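Local coordinates for protein ALDH21) (Physcomitrella patens subsp. patens, PDB 5MZ5) that oxidises succinic semialdehyde to succinate with NADP(+) as the hydride acceptor, as an aldehyde dehydrogenase of family 21, at residues 120-134 / 352-364. Sequence-based numbering, arbitrary orientation.
Sequences QTLTMESGKPIKDAR and PFEEDTYLGPMIS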
loop_
_atom_site.group_PDB
_atom_site.type_symbol
_atom_site.label_atom_id
_atom_site.label_comp_id
_atom_site.label_asym_id
_atom_site.label_seq_id
_atom_site.Cartn_x
_atom_site.Cartn_y
_atom_site.Cartn_z
ATOM N N GLN A 120 -36.164 5.360 17.070
ATOM C CA GLN A 120 -37.090 5.688 18.162
ATOM C C GLN A 120 -36.529 5.272 19.530
ATOM O O GLN A 120 -36.607 6.050 20.470
ATOM C CB GLN A 120 -38.491 5.077 17.927
ATOM C CG GLN A 120 -39.299 5.758 16.802
ATOM C CD GLN A 120 -39.720 7.177 17.111
ATOM O OE1 GLN A 120 -40.005 7.536 18.259
ATOM N NE2 GLN A 120 -39.790 8.015 16.086
ATOM N N THR A 121 -35.925 4.067 19.610
ATOM C CA THR A 121 -35.283 3.518 20.808
ATOM C C THR A 121 -34.093 4.384 21.206
ATOM O O THR A 121 -33.899 4.626 22.392
ATOM C CB THR A 121 -34.867 2.054 20.566
ATOM O OG1 THR A 121 -36.028 1.295 20.234
ATOM C CG2 THR A 121 -34.187 1.430 21.773
ATOM N N LEU A 122 -33.297 4.831 20.209
ATOM C CA LEU A 122 -32.143 5.702 20.382
ATOM C C LEU A 122 -32.534 7.023 20.997
ATOM O O LEU A 122 -31.931 7.426 21.979
ATOM C CB LEU A 122 -31.467 5.962 19.039
ATOM C CG LEU A 122 -30.183 5.255 18.742
ATOM C CD1 LEU A 122 -29.686 5.660 17.367
ATOM C CD2 LEU A 122 -29.101 5.595 19.792
ATOM N N THR A 123 -33.537 7.706 20.422
ATOM C CA THR A 123 -34.053 8.980 20.933
ATOM C C THR A 123 -34.562 8.825 22.374
ATOM O O THR A 123 -34.250 9.645 23.237
ATOM C CB THR A 123 -35.126 9.515 19.976
ATOM O OG1 THR A 123 -34.438 9.999 18.838
ATOM C CG2 THR A 123 -35.968 10.659 20.588
ATOM N N MET A 124 -35.326 7.757 22.624
ATOM C CA MET A 124 -35.873 7.442 23.935
ATOM C C MET A 124 -34.767 7.300 25.010
ATOM O O MET A 124 -34.816 7.996 26.032
ATOM C CB MET A 124 -36.773 6.188 23.830
ATOM C CG MET A 124 -37.527 5.830 25.102
ATOM S SD MET A 124 -36.477 4.891 26.250
ATOM C CE MET A 124 -36.554 3.266 25.474
ATOM N N GLU A 125 -33.788 6.405 24.787
ATOM C CA GLU A 125 -32.765 6.157 25.803
ATOM C C GLU A 125 -31.643 7.204 25.866
ATOM O O GLU A 125 -30.968 7.271 26.887
ATOM C CB GLU A 125 -32.177 4.751 25.656
ATOM C CG GLU A 125 -31.242 4.592 24.463
ATOM C CD GLU A 125 -30.522 3.264 24.387
ATOM O OE1 GLU A 125 -30.585 2.498 25.372
ATOM O OE2 GLU A 125 -29.871 3.000 23.353
ATOM N N SER A 126 -31.396 7.957 24.774
ATOM C CA SER A 126 -30.302 8.928 24.781
ATOM C C SER A 126 -30.765 10.374 24.919
ATOM O O SER A 126 -29.973 11.231 25.319
ATOM C CB SER A 126 -29.415 8.754 23.549
ATOM O OG SER A 126 -30.020 9.306 22.391
ATOM N N GLY A 127 -32.025 10.636 24.575
ATOM C CA GLY A 127 -32.570 11.985 24.600
ATOM C C GLY A 127 -32.194 12.806 23.376
ATOM O O GLY A 127 -32.500 13.997 23.318
ATOM N N LYS A 128 -31.507 12.201 22.386
ATOM C CA LYS A 128 -31.121 12.942 21.182
ATOM C C LYS A 128 -32.320 13.124 20.248
ATOM O O LYS A 128 -33.149 12.221 20.147
ATOM C CB LYS A 128 -29.888 12.337 20.472
ATOM C CG LYS A 128 -30.134 11.063 19.635
ATOM C CD LYS A 128 -28.869 10.541 18.971
ATOM C CE LYS A 128 -27.790 10.163 19.971
ATOM N NZ LYS A 128 -26.428 10.418 19.422
ATOM N N PRO A 129 -32.461 14.295 19.588
ATOM C CA PRO A 129 -33.604 14.489 18.677
ATOM C C PRO A 129 -33.719 13.382 17.622
ATOM O O PRO A 129 -32.696 12.863 17.183
ATOM C CB PRO A 129 -33.319 15.859 18.067
ATOM C CG PRO A 129 -32.513 16.557 19.112
ATOM C CD PRO A 129 -31.601 15.495 19.625
ATOM N N ILE A 130 -34.956 13.003 17.240
ATOM C CA ILE A 130 -35.247 11.925 16.281
ATOM C C ILE A 130 -34.493 12.089 14.942
ATOM O O ILE A 130 -34.050 11.085 14.385
ATOM C CB ILE A 130 -36.778 11.683 16.084
ATOM C CG1 ILE A 130 -37.066 10.365 15.303
ATOM C CG2 ILE A 130 -37.504 12.896 15.458
ATOM C CD1 ILE A 130 -36.610 9.036 15.977
ATOM N N LYS A 131 -34.306 13.334 14.458
ATOM C CA LYS A 131 -33.558 13.590 13.221
ATOM C C LYS A 131 -32.100 13.145 13.410
ATOM O O LYS A 131 -31.553 12.505 12.513
ATOM C CB LYS A 131 -33.644 15.087 12.832
ATOM C CG LYS A 131 -34.360 15.410 11.508
ATOM C CD LYS A 131 -35.807 14.924 11.394
ATOM C CE LYS A 131 -36.647 15.824 10.513
ATOM N NZ LYS A 131 -37.726 15.092 9.799
ATOM N N ASP A 132 -31.491 13.453 14.586
ATOM C CA ASP A 132 -30.114 13.039 14.908
ATOM C C ASP A 132 -30.014 11.532 15.109
ATOM O O ASP A 132 -29.029 10.934 14.677
ATOM C CB ASP A 132 -29.579 13.775 16.156
ATOM C CG ASP A 132 -29.461 15.282 16.004
ATOM O OD1 ASP A 132 -29.367 15.760 14.846
ATOM O OD2 ASP A 132 -29.410 15.982 17.043
ATOM N N ALA A 133 -31.037 10.919 15.768
ATOM C CA ALA A 133 -31.120 9.476 16.003
ATOM C C ALA A 133 -31.139 8.713 14.671
ATOM O O ALA A 133 -30.433 7.724 14.559
ATOM C CB ALA A 133 -32.350 9.145 16.828
ATOM N N ARG A 134 -31.894 9.210 13.658
ATOM C CA ARG A 134 -31.977 8.633 12.295
ATOM C C ARG A 134 -30.630 8.737 11.603
ATOM O O ARG A 134 -30.201 7.765 10.982
ATOM C CB ARG A 134 -33.080 9.300 11.449
ATOM C CG ARG A 134 -34.482 8.925 11.926
ATOM C CD ARG A 134 -35.553 9.376 10.957
ATOM N NE ARG A 134 -36.883 9.251 11.554
ATOM C CZ ARG A 134 -37.694 10.275 11.806
ATOM N NH1 ARG A 134 -37.339 11.511 11.475
ATOM N NH2 ARG A 134 -38.871 10.070 12.380
ATOM N N PRO A 352 -37.478 15.595 22.161
ATOM C CA PRO A 352 -36.629 15.032 21.094
ATOM C C PRO A 352 -37.394 14.168 20.084
ATOM O O PRO A 352 -36.887 13.935 18.990
ATOM C CB PRO A 352 -35.554 14.263 21.873
ATOM C CG PRO A 352 -36.226 13.892 23.152
ATOM C CD PRO A 352 -37.063 15.089 23.485
ATOM N N PHE A 353 -38.634 13.747 20.433
ATOM C CA PHE A 353 -39.498 12.971 19.539
ATOM C C PHE A 353 -40.168 13.830 18.458
ATOM O O PHE A 353 -40.697 13.277 17.487
ATOM C CB PHE A 353 -40.521 12.146 20.325
ATOM C CG PHE A 353 -39.890 11.031 21.122
ATOM C CD1 PHE A 353 -39.567 9.816 20.519
ATOM C CD2 PHE A 353 -39.611 11.195 22.482
ATOM C CE1 PHE A 353 -38.989 8.778 21.263
ATOM C CE2 PHE A 353 -39.029 10.158 23.226
ATOM C CZ PHE A 353 -38.734 8.954 22.610
ATOM N N GLU A 354 -40.121 15.179 18.612
ATOM C CA GLU A 354 -40.658 16.112 17.611
ATOM C C GLU A 354 -39.678 16.162 16.449
ATOM O O GLU A 354 -38.471 16.181 16.672
ATOM C CB GLU A 354 -40.852 17.540 18.169
ATOM C CG GLU A 354 -41.820 17.689 19.337
ATOM C CD GLU A 354 -43.310 17.502 19.100
ATOM O OE1 GLU A 354 -43.725 17.268 17.939
ATOM O OE2 GLU A 354 -44.067 17.598 20.092
ATOM N N GLU A 355 -40.205 16.146 15.217
ATOM C CA GLU A 355 -39.443 16.196 13.989
ATOM C C GLU A 355 -38.642 17.478 13.831
ATOM O O GLU A 355 -37.556 17.425 13.262
ATOM C CB GLU A 355 -40.366 15.999 12.781
ATOM C CG GLU A 355 -41.098 14.659 12.755
ATOM C CD GLU A 355 -40.222 13.429 12.593
ATOM O OE1 GLU A 355 -39.171 13.535 11.927
ATOM O OE2 GLU A 355 -40.592 12.353 13.118
ATOM N N ASP A 356 -39.146 18.626 14.335
ATOM C CA ASP A 356 -38.447 19.909 14.190
ATOM C C ASP A 356 -37.558 20.297 15.411
ATOM O O ASP A 356 -36.967 21.373 15.388
ATOM C CB ASP A 356 -39.437 21.028 13.830
ATOM C CG ASP A 356 -40.536 21.272 14.848
ATOM O OD1 ASP A 356 -40.650 20.474 15.812
ATOM O OD2 ASP A 356 -41.326 22.218 14.649
ATOM N N THR A 357 -37.425 19.406 16.429
ATOM C CA THR A 357 -36.547 19.658 17.578
ATOM C C THR A 357 -35.090 19.548 17.129
ATOM O O THR A 357 -34.692 18.546 16.511
ATOM C CB THR A 357 -36.839 18.722 18.764
ATOM O OG1 THR A 357 -38.129 19.035 19.271
ATOM C CG2 THR A 357 -35.833 18.896 19.924
ATOM N N TYR A 358 -34.314 20.604 17.426
ATOM C CA TYR A 358 -32.893 20.647 17.125
ATOM C C TYR A 358 -32.110 20.215 18.355
ATOM O O TYR A 358 -31.136 19.489 18.227
ATOM C CB TYR A 358 -32.468 22.061 16.707
ATOM C CG TYR A 358 -31.065 22.102 16.146
ATOM C CD1 TYR A 358 -29.963 22.259 16.986
ATOM C CD2 TYR A 358 -30.828 21.909 14.782
ATOM C CE1 TYR A 358 -28.663 22.231 16.487
ATOM C CE2 TYR A 358 -29.530 21.903 14.268
ATOM C CZ TYR A 358 -28.450 22.071 15.125
ATOM O OH TYR A 358 -27.165 22.057 14.631
ATOM N N LEU A 359 -32.527 20.682 19.545
ATOM C CA LEU A 359 -31.846 20.449 20.808
ATOM C C LEU A 359 -32.738 19.722 21.813
ATOM O O LEU A 359 -33.756 20.254 22.239
ATOM C CB LEU A 359 -31.321 21.812 21.355
ATOM C CG LEU A 359 -30.693 21.853 22.767
ATOM C CD1 LEU A 359 -29.441 21.003 22.858
ATOM C CD2 LEU A 359 -30.326 23.260 23.156
ATOM N N GLY A 360 -32.330 18.512 22.177
ATOM C CA GLY A 360 -33.017 17.709 23.180
ATOM C C GLY A 360 -32.475 17.971 24.584
ATOM O O GLY A 360 -31.661 18.886 24.785
ATOM N N PRO A 361 -32.892 17.191 25.604
ATOM C CA PRO A 361 -32.357 17.445 26.957
ATOM C C PRO A 361 -30.955 16.867 27.133
ATOM O O PRO A 361 -30.491 16.102 26.284
ATOM C CB PRO A 361 -33.363 16.750 27.864
ATOM C CG PRO A 361 -33.904 15.617 27.025
ATOM C CD PRO A 361 -33.854 16.064 25.596
ATOM N N MET A 362 -30.286 17.207 28.242
ATOM C CA MET A 362 -28.990 16.610 28.552
ATOM C C MET A 362 -29.284 15.194 29.104
ATOM O O MET A 362 -30.446 14.891 29.415
ATOM C CB MET A 362 -28.163 17.490 29.524
ATOM C CG MET A 362 -27.770 18.860 28.945
ATOM S SD MET A 362 -26.583 18.835 27.553
ATOM C CE MET A 362 -27.725 18.934 26.115
ATOM N N ILE A 363 -28.258 14.315 29.164
ATOM C CA ILE A 363 -28.417 12.919 29.594
ATOM C C ILE A 363 -29.071 12.797 30.988
ATOM O O ILE A 363 -29.788 11.825 31.240
ATOM C CB ILE A 363 -27.091 12.119 29.469
ATOM C CG1 ILE A 363 -27.337 10.579 29.447
ATOM C CG2 ILE A 363 -26.051 12.530 30.538
ATOM C CD1 ILE A 363 -28.112 10.017 28.222
ATOM N N SER A 364 -28.862 13.799 31.853
ATOM C CA SER A 364 -29.427 13.861 33.200
ATOM C C SER A 364 -29.519 15.309 33.669
ATOM O O SER A 364 -28.852 16.185 33.107
ATOM C CB SER A 364 -28.578 13.042 34.180
ATOM O OG SER A 364 -27.304 13.630 34.396
HETATM O O HOH W 1 -41.073 10.703 16.198
HETATM O O HOH W 2 -29.320 13.601 26.338
HETATM O O HOH W 3 -30.312 15.694 23.662
HETATM O O HOH W 4 -35.749 15.865 15.467
#
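The backbones of Pro129 and Pro352 come within 3.9 Å of each other, CA to CA, where the turn between helices 115-126 and 130-151 meets the loop leading to helix 365-380. Ile130 N, in the first turn of its helix, donates to Pro352 O at 2.8 Å. The Pro129 ring lies against the carbonyls of Thr357 and Tyr358. Thr123 sets CG2 over the centre of the Phe353 ring, 3.6 Å from the centroid, a CH-pi contact. With Thr123 CG2 anti to the backbone N, OG1 is turned to donate to Lys128 O, just past the helix end. Gln120 OE1 and Met124 CB meet the ring at its edge; Gln120 NE2 bonds Glu116.

Glu355 closes the outer end in a salt-bridge network with Lys131 and Arg134. Arg134 grips it end-on, NH1 to OE1 at 2.8 Å and NH2 to OE2 at 3.0 Å, both on syn lone pairs. Guanidinium and carboxylate are nearly coplanar, 9° apart. Lys131 NZ takes the anti lone pair of OE1, and Glu116 pairs with Arg134 NE. A leucine at Arg134 would probably cost Glu355 its two-pronged grip and Glu116 its partner at NE. Deeper in, waters link Ser126 O and Gly127 O to Pro361 O. Ile363 touches Trp188, which binds NADP(+), absent here. Two cations on one carboxylate probably favour its ionised form, while apolar packing and bridged carbonyls join the interhelical turn to the loop.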